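PDB 3DNS: ribosomal-protein-alanine acetyltransferase from Clostridium acetobutylicum, which probably transfers an acetyl group to the N-terminal alanine of a ribosomal protein, this chain being the N-terminal domain of the longer enzyme. Local coordinates for residues 45-51 and 81-87. Residues are numbered along the deposited sequence; the frame is centred on the assembly and turned at random.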
loop_
_atom_site.group_PDB
_atom_site.type_symbol
_atom_site.label_atom_id
_atom_site.label_comp_id
_atom_site.label_asym_id
_atom_site.label_seq_id
_atom_site.Cartn_x
_atom_site.Cartn_y
_atom_site.Cartn_z
ATOM N N ARG A 45 6.932 27.771 -14.918
ATOM C CA ARG A 45 7.266 27.447 -13.524
ATOM C C ARG A 45 6.118 26.632 -12.911
ATOM O O ARG A 45 5.666 26.903 -11.796
ATOM C CB ARG A 45 7.607 28.729 -12.711
ATOM C CG ARG A 45 8.772 29.592 -13.276
ATOM C CD ARG A 45 8.897 30.970 -12.582
ATOM N NE ARG A 45 9.307 30.695 -11.223
ATOM C CZ ARG A 45 9.009 31.394 -10.132
ATOM N NH1 ARG A 45 8.292 32.522 -10.177
ATOM N NH2 ARG A 45 9.412 30.916 -8.959
ATOM N N PHE A 46 5.633 25.664 -13.685
ATOM C CA PHE A 46 4.364 24.960 -13.395
ATOM C C PHE A 46 4.673 23.473 -13.260
ATOM O O PHE A 46 5.416 22.913 -14.061
ATOM C CB PHE A 46 3.350 25.233 -14.512
ATOM C CG PHE A 46 2.059 24.403 -14.415
ATOM C CD1 PHE A 46 1.134 24.655 -13.424
ATOM C CD2 PHE A 46 1.815 23.386 -15.296
ATOM C CE1 PHE A 46 -0.005 23.915 -13.282
ATOM C CE2 PHE A 46 0.659 22.623 -15.183
ATOM C CZ PHE A 46 -0.262 22.897 -14.168
ATOM N N CYS A 47 4.154 22.849 -12.213
ATOM C CA CYS A 47 4.283 21.418 -12.023
ATOM C C CYS A 47 2.959 20.869 -11.598
ATOM O O CYS A 47 2.419 21.344 -10.600
ATOM C CB CYS A 47 5.308 21.075 -10.926
ATOM S SG CYS A 47 5.506 19.287 -10.715
HETATM N N MSE A 48 2.455 19.853 -12.329
HETATM C CA MSE A 48 1.191 19.155 -12.018
HETATM C C MSE A 48 1.530 17.694 -11.884
HETATM O O MSE A 48 2.186 17.158 -12.761
HETATM C CB MSE A 48 0.115 19.313 -13.112
HETATM C CG MSE A 48 -1.118 18.485 -12.873
HETATM SE SE MSE A 48 -2.707 19.235 -13.792
HETATM C CE MSE A 48 -2.011 18.972 -15.595
ATOM N N PHE A 49 1.122 17.087 -10.771
ATOM C CA PHE A 49 1.322 15.645 -10.563
ATOM C C PHE A 49 0.110 14.923 -10.026
ATOM O O PHE A 49 -0.813 15.535 -9.452
ATOM C CB PHE A 49 2.505 15.354 -9.674
ATOM C CG PHE A 49 2.424 15.918 -8.288
ATOM C CD1 PHE A 49 1.946 15.169 -7.259
ATOM C CD2 PHE A 49 2.918 17.180 -8.006
ATOM C CE1 PHE A 49 1.943 15.666 -5.959
ATOM C CE2 PHE A 49 2.910 17.673 -6.709
ATOM C CZ PHE A 49 2.402 16.894 -5.693
ATOM N N ARG A 50 0.127 13.606 -10.238
ATOM C CA ARG A 50 -0.882 12.689 -9.708
ATOM C C ARG A 50 -0.311 11.953 -8.491
ATOM O O ARG A 50 0.793 11.401 -8.577
ATOM C CB ARG A 50 -1.318 11.677 -10.763
ATOM C CG ARG A 50 -2.335 10.679 -10.230
ATOM C CD ARG A 50 -2.956 9.872 -11.352
ATOM N NE ARG A 50 -4.011 10.610 -12.076
ATOM C CZ ARG A 50 -3.864 11.103 -13.299
ATOM N NH1 ARG A 50 -2.706 10.997 -13.927
ATOM N NH2 ARG A 50 -4.856 11.715 -13.900
HETATM N N MSE A 51 -1.027 11.987 -7.362
HETATM C CA MSE A 51 -0.562 11.281 -6.173
HETATM C C MSE A 51 -1.484 10.116 -5.878
HETATM O O MSE A 51 -2.650 10.296 -5.686
HETATM C CB MSE A 51 -0.493 12.174 -4.974
HETATM C CG MSE A 51 0.061 11.458 -3.738
HETATM SE SE MSE A 51 0.378 12.719 -2.201
HETATM C CE MSE A 51 -1.486 13.013 -1.755
ATOM N N ILE A 81 9.491 26.432 -8.675
ATOM C CA ILE A 81 8.105 26.277 -9.103
ATOM C C ILE A 81 7.284 27.422 -8.558
ATOM O O ILE A 81 7.498 27.856 -7.449
ATOM C CB ILE A 81 7.566 24.860 -8.663
ATOM C CG1 ILE A 81 8.436 23.774 -9.335
ATOM C CG2 ILE A 81 6.088 24.649 -9.003
ATOM C CD1 ILE A 81 8.452 23.780 -10.884
ATOM N N ASN A 82 6.376 27.942 -9.357
ATOM C CA ASN A 82 5.445 28.957 -8.874
ATOM C C ASN A 82 4.057 28.411 -8.533
ATOM O O ASN A 82 3.373 28.871 -7.601
ATOM C CB ASN A 82 5.325 30.089 -9.910
ATOM C CG ASN A 82 4.403 31.192 -9.444
ATOM O OD1 ASN A 82 4.696 31.883 -8.473
ATOM N ND2 ASN A 82 3.266 31.310 -10.074
ATOM N N LYS A 83 3.616 27.456 -9.328
ATOM C CA LYS A 83 2.307 26.887 -9.203
ATOM C C LYS A 83 2.411 25.380 -9.277
ATOM O O LYS A 83 3.050 24.819 -10.187
ATOM C CB LYS A 83 1.411 27.400 -10.333
ATOM C CG LYS A 83 -0.033 26.901 -10.315
ATOM C CD LYS A 83 -0.826 27.355 -9.118
ATOM C CE LYS A 83 -2.044 26.386 -8.853
ATOM N NZ LYS A 83 -3.027 26.449 -9.946
ATOM N N VAL A 84 1.827 24.736 -8.272
ATOM C CA VAL A 84 1.732 23.325 -8.189
ATOM C C VAL A 84 0.236 22.888 -8.210
ATOM O O VAL A 84 -0.608 23.410 -7.465
ATOM C CB VAL A 84 2.434 22.816 -6.907
ATOM C CG1 VAL A 84 2.188 21.333 -6.700
ATOM C CG2 VAL A 84 3.984 23.138 -6.944
ATOM N N ASN A 85 -0.072 21.934 -9.072
ATOM C CA ASN A 85 -1.355 21.214 -9.042
ATOM C C ASN A 85 -1.200 19.717 -8.743
ATOM O O ASN A 85 -0.264 19.091 -9.157
ATOM C CB ASN A 85 -2.115 21.355 -10.355
ATOM C CG ASN A 85 -2.799 22.663 -10.455
ATOM O OD1 ASN A 85 -2.140 23.688 -10.660
ATOM N ND2 ASN A 85 -4.118 22.664 -10.234
ATOM N N ILE A 86 -2.168 19.190 -8.012
ATOM C CA ILE A 86 -2.191 17.798 -7.521
ATOM C C ILE A 86 -3.551 17.174 -7.913
ATOM O O ILE A 86 -4.618 17.730 -7.665
ATOM C CB ILE A 86 -2.016 17.686 -6.039
ATOM C CG1 ILE A 86 -0.823 18.567 -5.585
ATOM C CG2 ILE A 86 -1.828 16.177 -5.699
ATOM C CD1 ILE A 86 -0.360 18.497 -4.021
ATOM N N ILE A 87 -3.450 16.042 -8.602
ATOM C CA ILE A 87 -4.567 15.207 -9.007
ATOM C C ILE A 87 -4.546 14.015 -8.080
ATOM O O ILE A 87 -3.533 13.292 -7.978
ATOM C CB ILE A 87 -4.337 14.664 -10.435
ATOM C CG1 ILE A 87 -4.103 15.800 -11.444
ATOM C CG2 ILE A 87 -5.502 13.767 -10.836
ATOM C CD1 ILE A 87 -3.726 15.365 -12.810
HETATM O O HOH W 1 6.959 32.756 -7.623
#
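R45 O takes two backbone N-H groups at once where the pairing of these parallel strands begins: N82 N at 2.7 Å and, more loosely, K83 N at 3.3 Å. N82 CB lies over the centre of one face of the R45 guanidinium; a water accepts from its NH1 and donates to N82 OD1, while D80 holds NH2 in a salt bridge. Thereafter the bonds alternate as parallel pairing requires. Helix 61-78 connects the two strands, making a beta-alpha-beta crossover in the interior of the mixed sheet of this GNAT-family domain. F49 points to the helix side, its CG wedged between backbone N and carbonyl carbon (chi1 61°), which lays the ring alongside I86, F49 CZ 3.6 Å from I86 CD1, and brings CE2 to V84 CG1; F71 meets the ring edge-to-face. On the face bearing F46, M48 and R50, N85 OD1 meets the ring edge of F46 at CE1 (3.4 Å) and accepts from K83 NZ (3.0 Å), and E105 forms a salt bridge with K83 NZ and accepts a hydrogen bond from N85 ND2. Farther along, I87 CD1 lies 3.9 Å above the guanidinium plane of R50, offset toward the rim, whose NE is salt-bridged to E121.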